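Local coordinates for protein metallocarboxypeptidase (Trypanosoma cruzi, PDB 3DWC) that probably releases C-terminal amino acids other than proline from peptides, with broad specificity, as a metal-dependent carboxypeptidase of the M32 family, at residues F207-E213 against Y253-F258; L302-I308 against A430-M434; G309-M315 against M337-Q342; C436-L441 against K461-K465. One frame throughout, in Å; residues are numbered along the deposited sequence.

Contact 1: F207-E213 against Y253-F258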
loop_
_atom_site.group_PDB
_atom_site.type_symbol
_atom_site.label_atom_id
_atom_site.label_comp_id
_atom_site.label_asym_id
_atom_site.label_seq_id
_atom_site.Cartn_x
_atom_site.Cartn_y
_atom_site.Cartn_z
ATOM N N PHE B 207 -12.259 26.034 -10.514
ATOM C CA PHE B 207 -11.488 25.180 -11.392
ATOM C C PHE B 207 -11.767 23.741 -10.956
ATOM O O PHE B 207 -11.227 23.283 -9.946
ATOM C CB PHE B 207 -10.002 25.527 -11.260
ATOM C CG PHE B 207 -9.703 26.965 -11.595
ATOM C CD1 PHE B 207 -9.321 27.853 -10.608
ATOM C CD2 PHE B 207 -9.888 27.442 -12.890
ATOM C CE1 PHE B 207 -9.084 29.171 -10.909
ATOM C CE2 PHE B 207 -9.654 28.770 -13.190
ATOM C CZ PHE B 207 -9.245 29.628 -12.196
ATOM N N PRO B 208 -12.635 23.022 -11.696
ATOM C CA PRO B 208 -13.031 21.699 -11.230
ATOM C C PRO B 208 -11.846 20.772 -10.996
ATOM O O PRO B 208 -10.899 20.714 -11.808
ATOM C CB PRO B 208 -13.946 21.173 -12.360
ATOM C CG PRO B 208 -14.472 22.397 -12.995
ATOM C CD PRO B 208 -13.271 23.337 -12.982
ATOM N N VAL B 209 -11.902 20.070 -9.878
ATOM C CA VAL B 209 -10.780 19.284 -9.415
ATOM C C VAL B 209 -10.429 18.174 -10.398
ATOM O O VAL B 209 -9.254 17.796 -10.499
ATOM C CB VAL B 209 -11.075 18.721 -8.015
ATOM C CG1 VAL B 209 -10.088 17.619 -7.674
ATOM C CG2 VAL B 209 -10.991 19.849 -6.976
ATOM N N SER B 210 -11.436 17.623 -11.082
ATOM C CA SER B 210 -11.230 16.630 -12.157
ATOM C C SER B 210 -10.464 17.201 -13.354
ATOM O O SER B 210 -9.616 16.523 -13.945
ATOM C CB SER B 210 -12.554 16.001 -12.630
ATOM O OG SER B 210 -13.349 16.901 -13.426
ATOM N N LYS B 211 -10.750 18.440 -13.708
ATOM C CA LYS B 211 -10.039 19.067 -14.818
ATOM C C LYS B 211 -8.595 19.435 -14.383
ATOM O O LYS B 211 -7.638 19.329 -15.170
ATOM C CB LYS B 211 -10.837 20.278 -15.321
ATOM C CG LYS B 211 -12.236 19.908 -15.931
ATOM C CD LYS B 211 -13.041 21.158 -16.285
ATOM C CE LYS B 211 -14.534 20.898 -16.545
ATOM N NZ LYS B 211 -14.855 21.015 -17.942
ATOM N N GLN B 212 -8.437 19.834 -13.118
ATOM C CA GLN B 212 -7.088 20.043 -12.524
ATOM C C GLN B 212 -6.224 18.794 -12.550
ATOM O O GLN B 212 -5.032 18.840 -12.869
ATOM C CB GLN B 212 -7.226 20.522 -11.083
ATOM C CG GLN B 212 -7.674 21.953 -11.025
ATOM C CD GLN B 212 -7.478 22.554 -9.661
ATOM O OE1 GLN B 212 -6.370 22.578 -9.134
ATOM N NE2 GLN B 212 -8.554 23.069 -9.090
ATOM N N GLU B 213 -6.830 17.672 -12.200
ATOM C CA GLU B 213 -6.132 16.410 -12.229
ATOM C C GLU B 213 -5.747 16.043 -13.643
ATOM O O GLU B 213 -4.619 15.594 -13.909
ATOM C CB GLU B 213 -7.007 15.321 -11.643
ATOM C CG GLU B 213 -6.288 14.007 -11.650
ATOM C CD GLU B 213 -7.073 12.901 -10.981
ATOM O OE1 GLU B 213 -6.851 11.743 -11.407
ATOM O OE2 GLU B 213 -7.881 13.200 -10.029
ATOM N N TYR B 253 -6.035 19.357 -4.232
ATOM C CA TYR B 253 -6.744 20.307 -5.055
ATOM C C TYR B 253 -7.744 21.147 -4.256
ATOM O O TYR B 253 -8.409 20.641 -3.353
ATOM C CB TYR B 253 -7.488 19.595 -6.167
ATOM C CG TYR B 253 -6.642 18.692 -7.030
ATOM C CD1 TYR B 253 -6.663 17.320 -6.843
ATOM C CD2 TYR B 253 -5.852 19.198 -8.014
ATOM C CE1 TYR B 253 -5.916 16.491 -7.596
ATOM C CE2 TYR B 253 -5.070 18.369 -8.790
ATOM C CZ TYR B 253 -5.119 17.008 -8.575
ATOM O OH TYR B 253 -4.363 16.154 -9.339
ATOM N N THR B 254 -7.808 22.427 -4.620
ATOM C CA THR B 254 -8.846 23.351 -4.207
ATOM C C THR B 254 -9.451 23.938 -5.490
ATOM O O THR B 254 -8.724 24.212 -6.471
ATOM C CB THR B 254 -8.253 24.482 -3.312
ATOM O OG1 THR B 254 -9.223 25.499 -3.091
ATOM C CG2 THR B 254 -7.029 25.129 -3.955
ATOM N N GLU B 255 -10.775 24.069 -5.508
ATOM C CA GLU B 255 -11.495 24.689 -6.626
ATOM C C GLU B 255 -11.131 26.141 -6.840
ATOM O O GLU B 255 -11.241 26.642 -7.957
ATOM C CB GLU B 255 -13.022 24.613 -6.453
ATOM C CG GLU B 255 -13.630 23.331 -6.923
ATOM C CD GLU B 255 -15.145 23.451 -7.130
ATOM O OE1 GLU B 255 -15.637 22.734 -8.049
ATOM O OE2 GLU B 255 -15.822 24.285 -6.427
ATOM N N THR B 256 -10.702 26.820 -5.787
ATOM C CA THR B 256 -10.464 28.279 -5.855
ATOM C C THR B 256 -9.262 28.686 -6.701
ATOM O O THR B 256 -9.226 29.783 -7.264
ATOM C CB THR B 256 -10.353 28.909 -4.424
ATOM O OG1 THR B 256 -9.158 28.456 -3.795
ATOM C CG2 THR B 256 -11.552 28.531 -3.542
ATOM N N GLU B 257 -8.257 27.815 -6.814
ATOM C CA GLU B 257 -7.132 28.087 -7.712
ATOM C C GLU B 257 -6.431 26.815 -8.166
ATOM O O GLU B 257 -6.651 25.771 -7.596
ATOM C CB GLU B 257 -6.135 29.062 -7.069
ATOM C CG GLU B 257 -5.609 28.682 -5.660
ATOM C CD GLU B 257 -4.261 27.931 -5.661
ATOM O OE1 GLU B 257 -3.487 28.006 -6.631
ATOM O OE2 GLU B 257 -3.976 27.244 -4.656
ATOM N N PHE B 258 -5.627 26.913 -9.219
ATOM C CA PHE B 258 -4.961 25.757 -9.801
ATOM C C PHE B 258 -3.438 25.828 -9.743
ATOM O O PHE B 258 -2.783 24.845 -9.940
ATOM C CB PHE B 258 -5.365 25.574 -11.277
ATOM C CG PHE B 258 -4.998 26.720 -12.140
ATOM C CD1 PHE B 258 -3.704 26.888 -12.599
ATOM C CD2 PHE B 258 -5.933 27.651 -12.493
ATOM C CE1 PHE B 258 -3.368 27.980 -13.375
ATOM C CE2 PHE B 258 -5.601 28.719 -13.259
ATOM C CZ PHE B 258 -4.300 28.874 -13.717
HETATM O O HOH W 1 -14.429 20.484 -8.215
HETATM O O HOH W 2 -5.739 23.456 -6.573
#
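Phe-207 meets Glu-255 and Phe-258 where the start of helix 209-222 lies against the connection from strand 246-251 to helix 259-276, the helix that carries the HExxH metal-binding sequence of this M32 peptidase. The backbone N of Phe-207 donates to Glu-255 O over 2.8 Å, meeting a lone pair of that oxygen, in the carbonyl plane. Its ring takes the edge of Phe-258 in a T-shaped (edge-to-face) stack with planes at 86°, Phe-258 CD2 standing over the ring centre. Phe-258 CG sits between its own backbone N and carbonyl carbon (chi1 61°), a rotation that swings CD2 and CE2 toward Phe-207. Phe-326 meets both rings and enlarges the aromatic cluster. At Val-209 both methyls touch Tyr-253 CB, and CG1 also presses on the ring, 3.5 Å from Tyr-253 CD1. A water accepts from Val-209 N and donates to Glu-255 OE1. Gln-212 carries the polar centre: its NE2 donates to Thr-254 O across the contact (2.9 Å) and to Phe-207 O within its own segment (2.8 Å). Both acceptors lie in the amide plane, though NE2 stands above each carbonyl plane, and together they fix the rotation of the buried amide. Glu-213 crosses Tyr-253 at about a right angle, and the phenol oxygen ends at the helix backbone, with Tyr-253 OH 3.4 Å from Glu-213 CA.

Contact 2: L302-I308 against A430-M434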
loop_
_atom_site.group_PDB
_atom_site.type_symbol
_atom_site.label_atom_id
_atom_site.label_comp_id
_atom_site.label_asym_id
_atom_site.label_seq_id
_atom_site.Cartn_x
_atom_site.Cartn_y
_atom_site.Cartn_z
ATOM N N LEU B 302 13.408 21.619 -8.505
ATOM C CA LEU B 302 13.404 23.060 -8.802
ATOM C C LEU B 302 13.859 23.392 -10.204
ATOM O O LEU B 302 13.493 24.420 -10.774
ATOM C CB LEU B 302 14.193 23.831 -7.755
ATOM C CG LEU B 302 13.573 23.784 -6.355
ATOM C CD1 LEU B 302 14.510 24.445 -5.341
ATOM C CD2 LEU B 302 12.210 24.420 -6.298
ATOM N N PHE B 303 14.634 22.528 -10.791
ATOM C CA PHE B 303 14.889 22.636 -12.219
ATOM C C PHE B 303 13.567 22.565 -13.008
ATOM O O PHE B 303 13.282 23.408 -13.878
ATOM C CB PHE B 303 15.837 21.521 -12.616
ATOM C CG PHE B 303 16.354 21.646 -14.010
ATOM C CD1 PHE B 303 17.547 22.261 -14.260
ATOM C CD2 PHE B 303 15.627 21.130 -15.066
ATOM C CE1 PHE B 303 18.040 22.357 -15.565
ATOM C CE2 PHE B 303 16.120 21.168 -16.379
ATOM C CZ PHE B 303 17.329 21.809 -16.627
ATOM N N ALA B 304 12.728 21.592 -12.636
ATOM C CA ALA B 304 11.410 21.438 -13.228
ATOM C C ALA B 304 10.514 22.618 -12.920
ATOM O O ALA B 304 10.011 23.280 -13.816
ATOM C CB ALA B 304 10.707 20.070 -12.764
ATOM N N GLU B 305 10.304 22.868 -11.648
ATOM C CA GLU B 305 9.420 23.904 -11.215
ATOM C C GLU B 305 9.869 25.292 -11.575
ATOM O O GLU B 305 9.089 26.062 -12.148
ATOM C CB GLU B 305 9.195 23.818 -9.694
ATOM C CG GLU B 305 8.114 24.709 -9.262
ATOM C CD GLU B 305 8.057 24.960 -7.776
ATOM O OE1 GLU B 305 8.742 24.299 -6.989
ATOM O OE2 GLU B 305 7.287 25.844 -7.415
ATOM N N MET B 306 11.110 25.639 -11.212
ATOM C CA MET B 306 11.541 27.041 -11.280
ATOM C C MET B 306 12.184 27.383 -12.598
ATOM O O MET B 306 11.857 28.401 -13.210
ATOM C CB MET B 306 12.492 27.399 -10.125
ATOM C CG MET B 306 11.905 27.189 -8.717
ATOM S SD MET B 306 10.448 28.213 -8.535
ATOM C CE MET B 306 10.134 28.206 -6.768
ATOM N N GLN B 307 13.077 26.524 -13.051
ATOM C CA GLN B 307 13.823 26.798 -14.266
ATOM C C GLN B 307 12.981 26.634 -15.516
ATOM O O GLN B 307 13.167 27.382 -16.480
ATOM C CB GLN B 307 15.101 25.963 -14.336
ATOM C CG GLN B 307 16.138 26.275 -13.248
ATOM C CD GLN B 307 16.681 27.698 -13.312
ATOM O OE1 GLN B 307 16.965 28.303 -12.287
ATOM N NE2 GLN B 307 16.880 28.211 -14.504
ATOM N N ILE B 308 12.060 25.680 -15.515
ATOM C CA ILE B 308 11.156 25.495 -16.621
ATOM C C ILE B 308 9.774 26.054 -16.263
ATOM O O ILE B 308 9.247 26.953 -16.933
ATOM C CB ILE B 308 11.031 24.004 -17.025
ATOM C CG1 ILE B 308 12.393 23.465 -17.458
ATOM C CG2 ILE B 308 9.926 23.828 -18.148
ATOM C CD1 ILE B 308 12.447 21.973 -17.670
ATOM N N ALA B 430 19.889 23.754 -9.335
ATOM C CA ALA B 430 18.983 23.920 -10.461
ATOM C C ALA B 430 19.428 25.006 -11.450
ATOM O O ALA B 430 19.381 24.795 -12.667
ATOM C CB ALA B 430 17.565 24.165 -9.958
ATOM N N ALA B 431 19.872 26.150 -10.918
ATOM C CA ALA B 431 20.286 27.298 -11.717
ATOM C C ALA B 431 21.559 26.993 -12.448
ATOM O O ALA B 431 21.663 27.314 -13.587
ATOM C CB ALA B 431 20.483 28.550 -10.801
ATOM N N GLN B 432 22.511 26.366 -11.761
ATOM C CA GLN B 432 23.776 25.935 -12.316
ATOM C C GLN B 432 23.590 24.915 -13.468
ATOM O O GLN B 432 24.228 24.990 -14.476
ATOM C CB GLN B 432 24.668 25.345 -11.227
ATOM C CG GLN B 432 26.130 25.067 -11.706
ATOM C CD GLN B 432 27.152 25.018 -10.567
ATOM O OE1 GLN B 432 27.025 25.746 -9.596
ATOM N NE2 GLN B 432 28.200 24.188 -10.718
ATOM N N LEU B 433 22.760 23.920 -13.249
ATOM C CA LEU B 433 22.454 22.921 -14.276
ATOM C C LEU B 433 21.808 23.507 -15.539
ATOM O O LEU B 433 22.182 23.154 -16.655
ATOM C CB LEU B 433 21.495 21.875 -13.652
ATOM C CG LEU B 433 21.713 20.367 -13.798
ATOM C CD1 LEU B 433 20.324 19.666 -13.790
ATOM C CD2 LEU B 433 22.611 19.846 -14.991
ATOM N N MET B 434 20.829 24.360 -15.350
ATOM C CA MET B 434 20.161 25.051 -16.463
ATOM C C MET B 434 21.109 25.973 -17.183
ATOM O O MET B 434 21.064 26.015 -18.410
ATOM C CB MET B 434 18.903 25.832 -16.014
ATOM C CG MET B 434 18.136 26.499 -17.157
ATOM S SD MET B 434 17.665 25.368 -18.517
ATOM C CE MET B 434 16.030 24.836 -17.887
#
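The Phe-303 ring turns its edge to helix 421-441: Met-434 N lies in the ring plane, 3.4 Å from Phe-303 CE1, and Ala-430 O is also at the edge. Leu-433 CD1 and the sulfur of Met-434 approach obliquely, the latter in a Met-aromatic contact 50° off the ring normal. With CG anti to the backbone N (chi1 -171°), the ring of Phe-303 reaches across to the partner helix. The other flat group, the amide of Gln-307, lies along that helix, its OE1 3.5 Å from Ala-431 CA and its NE2 3.4 Å from Met-434 CG. Gln-307 and Met-434 run alongside one another, pointing opposite ways, and the bent methionine brings its CE to within 3.5 Å of Phe-303 CZ. Ala-430, whose CB is 3.5 Å from Phe-303 N, lets the backbones approach at one end. The short helical segments cross at -73° with their axes 9.4 Å apart, and the interface is mostly apolar, with no hydrogen bond between the segments. Leu-302 also packs on His-267, and Glu-305 OE1 is hydrogen-bonded to His-267 ND1; helix 294-309 thus backs the cobalt site of His-267, His-271 and Glu-298, the HExxH-plus-downstream-glutamate arrangement typical of gluzincins.

Contact 3: G309-M315 against M337-Q342. With SO4 (sulfate ion), chain U.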
loop_
_atom_site.group_PDB
_atom_site.type_symbol
_atom_site.label_atom_id
_atom_site.label_comp_id
_atom_site.label_asym_id
_atom_site.label_seq_id
_atom_site.Cartn_x
_atom_site.Cartn_y
_atom_site.Cartn_z
ATOM N N GLY B 309 9.207 25.516 -15.201
ATOM C CA GLY B 309 7.814 25.820 -14.779
ATOM C C GLY B 309 7.370 27.262 -14.635
ATOM O O GLY B 309 6.231 27.596 -14.978
ATOM N N ARG B 310 8.230 28.121 -14.103
ATOM C CA ARG B 310 7.890 29.536 -13.900
ATOM C C ARG B 310 8.479 30.447 -14.958
ATOM O O ARG B 310 8.453 31.679 -14.802
ATOM C CB ARG B 310 8.386 29.975 -12.511
ATOM C CG ARG B 310 7.636 29.181 -11.380
ATOM C CD ARG B 310 7.704 29.882 -10.119
ATOM N NE ARG B 310 7.298 29.079 -8.957
ATOM C CZ ARG B 310 6.097 29.119 -8.387
ATOM N NH1 ARG B 310 5.864 28.399 -7.276
ATOM N NH2 ARG B 310 5.106 29.856 -8.911
ATOM N N SER B 311 9.037 29.866 -16.012
ATOM C CA SER B 311 9.640 30.674 -17.082
ATOM C C SER B 311 8.606 31.312 -17.986
ATOM O O SER B 311 7.496 30.785 -18.137
ATOM C CB SER B 311 10.578 29.837 -17.923
ATOM O OG SER B 311 9.909 28.854 -18.716
ATOM N N GLY B 312 8.974 32.451 -18.602
ATOM C CA GLY B 312 8.119 33.081 -19.607
ATOM C C GLY B 312 7.793 32.162 -20.766
ATOM O O GLY B 312 6.685 32.144 -21.229
ATOM N N ALA B 313 8.797 31.417 -21.256
ATOM C CA ALA B 313 8.622 30.438 -22.344
ATOM C C ALA B 313 7.552 29.418 -22.032
ATOM O O ALA B 313 6.747 29.063 -22.889
ATOM C CB ALA B 313 9.985 29.725 -22.672
ATOM N N PHE B 314 7.564 28.894 -20.816
ATOM C CA PHE B 314 6.567 27.913 -20.422
ATOM C C PHE B 314 5.165 28.520 -20.347
ATOM O O PHE B 314 4.168 27.829 -20.576
ATOM C CB PHE B 314 6.990 27.331 -19.115
ATOM C CG PHE B 314 6.175 26.180 -18.654
ATOM C CD1 PHE B 314 6.365 24.945 -19.172
ATOM C CD2 PHE B 314 5.252 26.347 -17.644
ATOM C CE1 PHE B 314 5.671 23.858 -18.695
ATOM C CE2 PHE B 314 4.515 25.265 -17.186
ATOM C CZ PHE B 314 4.755 24.013 -17.721
ATOM N N MET B 315 5.066 29.810 -20.030
ATOM C CA MET B 315 3.755 30.464 -20.026
ATOM C C MET B 315 3.091 30.409 -21.394
ATOM O O MET B 315 1.862 30.390 -21.510
ATOM C CB MET B 315 3.875 31.920 -19.528
ATOM C CG MET B 315 4.337 32.048 -18.063
ATOM S SD MET B 315 3.408 31.048 -16.858
ATOM C CE MET B 315 4.461 29.635 -16.644
ATOM N N MET B 337 -0.244 35.291 -17.318
ATOM C CA MET B 337 0.118 34.196 -16.444
ATOM C C MET B 337 1.543 34.290 -15.939
ATOM O O MET B 337 1.846 33.853 -14.840
ATOM C CB MET B 337 -0.148 32.841 -17.080
ATOM C CG MET B 337 -1.639 32.544 -17.232
ATOM S SD MET B 337 -2.563 32.571 -15.695
ATOM C CE MET B 337 -1.528 31.483 -14.744
ATOM N N LYS B 338 2.445 34.801 -16.752
ATOM C CA LYS B 338 3.787 35.089 -16.255
ATOM C C LYS B 338 3.758 36.048 -15.058
ATOM O O LYS B 338 4.504 35.897 -14.093
ATOM C CB LYS B 338 4.663 35.652 -17.372
ATOM C CG LYS B 338 6.078 35.950 -16.925
ATOM C CD LYS B 338 6.920 36.406 -18.116
ATOM C CE LYS B 338 8.115 37.205 -17.692
ATOM N NZ LYS B 338 8.866 37.688 -18.939
ATOM N N ARG B 339 2.882 37.036 -15.116
ATOM C CA ARG B 339 2.797 38.038 -14.052
ATOM C C ARG B 339 2.261 37.445 -12.778
ATOM O O ARG B 339 2.744 37.768 -11.705
ATOM C CB ARG B 339 1.970 39.236 -14.496
ATOM C CG ARG B 339 2.835 40.305 -15.055
ATOM C CD ARG B 339 2.566 40.735 -16.454
ATOM N NE ARG B 339 1.698 41.866 -16.555
ATOM C CZ ARG B 339 1.694 42.791 -17.517
ATOM N NH1 ARG B 339 2.565 42.819 -18.520
ATOM N NH2 ARG B 339 0.787 43.740 -17.450
ATOM N N VAL B 340 1.285 36.548 -12.914
ATOM C CA VAL B 340 0.734 35.789 -11.793
ATOM C C VAL B 340 1.811 34.843 -11.179
ATOM O O VAL B 340 2.086 34.887 -9.995
ATOM C CB VAL B 340 -0.513 34.968 -12.260
ATOM C CG1 VAL B 340 -0.985 33.973 -11.158
ATOM C CG2 VAL B 340 -1.641 35.906 -12.725
ATOM N N ILE B 341 2.420 34.005 -11.994
ATOM C CA ILE B 341 3.367 32.986 -11.523
ATOM C C ILE B 341 4.706 33.586 -10.990
ATOM O O ILE B 341 5.354 32.955 -10.127
ATOM C CB ILE B 341 3.614 31.900 -12.658
ATOM C CG1 ILE B 341 2.338 31.123 -13.050
ATOM C CG2 ILE B 341 4.666 30.863 -12.330
ATOM C CD1 ILE B 341 1.729 30.388 -12.006
ATOM N N GLN B 342 5.128 34.761 -11.483
ATOM C CA GLN B 342 6.414 35.392 -11.066
ATOM C C GLN B 342 6.202 36.543 -10.098
ATOM O O GLN B 342 7.098 37.331 -9.851
ATOM C CB GLN B 342 7.212 35.911 -12.258
ATOM C CG GLN B 342 7.781 34.785 -13.134
ATOM C CD GLN B 342 8.628 35.284 -14.277
ATOM O OE1 GLN B 342 8.954 36.468 -14.368
ATOM N NE2 GLN B 342 9.033 34.366 -15.146
HETATM S S SO4 U . -0.057 47.019 -18.371
HETATM O O1 SO4 U . -0.760 46.958 -19.661
HETATM O O2 SO4 U . 0.075 48.409 -17.929
HETATM O O3 SO4 U . -0.811 46.291 -17.357
HETATM O O4 SO4 U . 1.280 46.447 -18.529
#
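The successive helices 312-326 and 334-341 pack together where Arg-310, just before the first, and Gly-312, in its first turn, meet Lys-338 and Ile-341 of the second and Gln-342 just after it. Gln-342 NE2 donates to Arg-310 O over 2.8 Å at 173°, approaching the carbonyl almost head-on with the acceptor in the amide plane. The same nitrogen also bonds the C-terminal carboxylate of Gly-505. Arg-310, extended from CG to NE, crosses Ile-341 at about a right angle, its CG 3.5 Å from Ile-341 CG2. Its NH2 makes a weak bond to Ile-341 O, whereas NH1 is engaged by Glu-305 in a salt bridge. Ser-311 is the N-cap of helix 312-326, its OG accepting from Phe-314 N (3.1 Å) and also hydrogen-bonded to Ile-308 O. One turn on, Met-315 lies over the backbone of the second helix, with CG 3.6 Å from Lys-338 CA; bends at chi2 (-51°) and chi3 carry its sulfur toward Met-337 O and to 4.0 Å from Ile-341 CG1. The aliphatic chain of Lys-338 meets Gly-312, its CD 3.8 Å from Gly-312 CA. Away from this packing, Arg-339 NH2 donates to O4 of a sulfate, probably from the crystallisation liquor, at 3.0 Å.

Contact 4: C436-L441 against K461-K465; sequences CVRREL and KQNEK
A single carboxylate, that of Glu-440, is shared between two lysines of the facing helix, with a salt bridge on each oxygen. Lys-461 NZ bridges to Glu-440 OE1 on its anti side, 29° out of the carboxylate plane; the modelled separation is unusually short, and its exact length is doubtful. Lys-465 NZ forms the second salt bridge, to Glu-440 OE2 on the syn side, at 2.8 Å; the Lys-465 and Glu-440 side chains reach toward each other from their own helices. Glu-440 has an extended chain beyond CG, which carries the carboxylate across to both ammonium groups. Glu-464 adds a second negative charge to this salt-bridge network: its OE2 makes a long salt bridge of 3.8 Å to Lys-465 NZ and lies 4.5 Å from Glu-440 OE1, a proximity of like charges that the two lysines probably offset. The network ties the C-terminal end of helix 421-441 to helix 456-467, whose short segments here run at 112° with axes 11.7 Å apart. Helix 443-451 follows the first of them in the chain and packs its Val-446 on Val-437 and Leu-441. Beside the charged groups, Lys-461 bends at chi2 (-74°), and its methylenes lie along two apolar side chains: CB is 3.7 Å from Val-437 CG2, and CE is 3.5 Å from Leu-441 CD1. Lys-465 is more deeply buried. Its NZ also donates to the backbone oxygen of Ala-482, and the thiol of Cys-436 sits alongside the end of the chain, with SG 3.5 Å from Lys-465 NZ and 3.6 Å from Lys-465 CE.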
loop_
_atom_site.group_PDB
_atom_site.type_symbol
_atom_site.label_atom_id
_atom_site.label_comp_id
_atom_site.label_asym_id
_atom_site.label_seq_id
_atom_site.Cartn_x
_atom_site.Cartn_y
_atom_site.Cartn_z
ATOM N N CYS B 436 24.350 25.519 -17.652
ATOM C CA CYS B 436 25.067 24.564 -18.475
ATOM C C CYS B 436 24.256 24.039 -19.660
ATOM O O CYS B 436 24.730 23.997 -20.813
ATOM C CB CYS B 436 25.503 23.373 -17.598
ATOM S SG CYS B 436 26.362 22.120 -18.542
ATOM N N VAL B 437 23.047 23.587 -19.383
ATOM C CA VAL B 437 22.170 23.106 -20.440
ATOM C C VAL B 437 21.977 24.179 -21.521
ATOM O O VAL B 437 22.015 23.852 -22.693
ATOM C CB VAL B 437 20.837 22.548 -19.879
ATOM C CG1 VAL B 437 19.826 22.351 -20.990
ATOM C CG2 VAL B 437 21.074 21.194 -19.158
ATOM N N ARG B 438 21.818 25.447 -21.149
ATOM C CA ARG B 438 21.552 26.511 -22.138
ATOM C C ARG B 438 22.838 26.839 -22.926
ATOM O O ARG B 438 22.810 27.095 -24.130
ATOM C CB ARG B 438 21.011 27.782 -21.458
ATOM C CG ARG B 438 19.520 27.743 -21.133
ATOM C CD ARG B 438 19.111 28.854 -20.131
ATOM N NE ARG B 438 17.661 28.814 -19.921
ATOM C CZ ARG B 438 16.773 29.158 -20.844
ATOM N NH1 ARG B 438 15.497 29.047 -20.580
ATOM N NH2 ARG B 438 17.163 29.611 -22.021
ATOM N N ARG B 439 23.964 26.767 -22.228
ATOM C CA ARG B 439 25.278 26.858 -22.840
ATOM C C ARG B 439 25.492 25.774 -23.876
ATOM O O ARG B 439 25.982 26.008 -24.973
ATOM C CB ARG B 439 26.340 26.657 -21.750
ATOM C CG ARG B 439 27.291 27.764 -21.600
ATOM C CD ARG B 439 28.616 27.258 -21.115
ATOM N NE ARG B 439 28.517 26.730 -19.764
ATOM C CZ ARG B 439 28.772 25.475 -19.396
ATOM N NH1 ARG B 439 29.153 24.541 -20.279
ATOM N NH2 ARG B 439 28.661 25.163 -18.107
ATOM N N GLU B 440 25.154 24.548 -23.504
ATOM C CA GLU B 440 25.382 23.421 -24.425
ATOM C C GLU B 440 24.408 23.326 -25.593
ATOM O O GLU B 440 24.786 23.089 -26.737
ATOM C CB GLU B 440 25.331 22.125 -23.638
ATOM C CG GLU B 440 26.537 21.963 -22.751
ATOM C CD GLU B 440 26.532 20.662 -21.970
ATOM O OE1 GLU B 440 25.684 19.768 -22.215
ATOM O OE2 GLU B 440 27.405 20.531 -21.104
ATOM N N LEU B 441 23.132 23.452 -25.294
ATOM C CA LEU B 441 22.083 23.294 -26.308
ATOM C C LEU B 441 21.798 24.611 -27.060
ATOM O O LEU B 441 21.310 24.587 -28.180
ATOM C CB LEU B 441 20.801 22.845 -25.594
ATOM C CG LEU B 441 20.288 21.407 -25.601
ATOM C CD1 LEU B 441 21.290 20.328 -25.946
ATOM C CD2 LEU B 441 19.461 21.097 -24.394
ATOM N N LYS B 461 19.766 15.682 -21.122
ATOM C CA LYS B 461 20.953 16.296 -20.471
ATOM C C LYS B 461 20.943 16.075 -18.960
ATOM O O LYS B 461 21.983 15.825 -18.363
ATOM C CB LYS B 461 20.996 17.803 -20.702
ATOM C CG LYS B 461 21.395 18.251 -22.053
ATOM C CD LYS B 461 22.914 18.077 -22.294
ATOM C CE LYS B 461 23.278 18.354 -23.769
ATOM N NZ LYS B 461 24.751 18.267 -23.999
ATOM N N GLN B 462 19.779 16.203 -18.349
ATOM C CA GLN B 462 19.628 15.917 -16.887
ATOM C C GLN B 462 19.974 14.451 -16.547
ATOM O O GLN B 462 20.582 14.146 -15.518
ATOM C CB GLN B 462 18.212 16.167 -16.423
ATOM C CG GLN B 462 17.833 17.629 -16.233
ATOM C CD GLN B 462 16.474 17.790 -15.666
ATOM O OE1 GLN B 462 15.469 17.857 -16.425
ATOM N NE2 GLN B 462 16.391 17.924 -14.303
ATOM N N ASN B 463 19.588 13.563 -17.451
ATOM C CA ASN B 463 19.759 12.152 -17.247
ATOM C C ASN B 463 21.223 11.837 -17.344
ATOM O O ASN B 463 21.757 11.124 -16.490
ATOM C CB ASN B 463 18.918 11.381 -18.257
ATOM C CG ASN B 463 18.909 9.844 -18.017
ATOM O OD1 ASN B 463 18.841 9.362 -16.894
ATOM N ND2 ASN B 463 18.950 9.094 -19.108
ATOM N N GLU B 464 21.873 12.374 -18.370
ATOM C CA GLU B 464 23.284 12.174 -18.581
ATOM C C GLU B 464 24.099 12.779 -17.451
ATOM O O GLU B 464 25.033 12.161 -16.965
ATOM C CB GLU B 464 23.765 12.742 -19.962
ATOM C CG GLU B 464 25.212 13.405 -19.906
ATOM C CD GLU B 464 25.525 14.303 -21.107
ATOM O OE1 GLU B 464 25.342 13.800 -22.257
ATOM O OE2 GLU B 464 25.990 15.491 -20.919
ATOM N N LYS B 465 23.800 14.013 -17.104
ATOM C CA LYS B 465 24.641 14.755 -16.170
ATOM C C LYS B 465 24.474 14.352 -14.722
ATOM O O LYS B 465 25.437 14.392 -13.951
ATOM C CB LYS B 465 24.421 16.278 -16.291
ATOM C CG LYS B 465 24.965 16.842 -17.572
ATOM C CD LYS B 465 24.539 18.322 -17.790
ATOM C CE LYS B 465 25.134 18.834 -19.093
ATOM N NZ LYS B 465 26.660 18.734 -19.141
#

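Overall arrangement
Contacts 2 and 3 are buried, whereas contacts 1 and 4 are only partly so. Contact 2 lies nearest the chain's centre and packs without a hydrogen bond across it; contact 4 uses the same helix 421-441 farther along, where charge pairs take over, and the two touch through Leu-433 and Lys-465. Contact 3 is nested within the chain loop closed by contact 2 and continues from it directly, the salt bridge of Glu-305 to Arg-310 linking them. Contact 1 joins this side of the fold through Phe-258, which packs on Met-337 of contact 3. Side-chain amides bonded to backbone carbonyls hold contacts 1 and 3, while contacts 1 and 4 stand farthest apart, about 34 Å between centres.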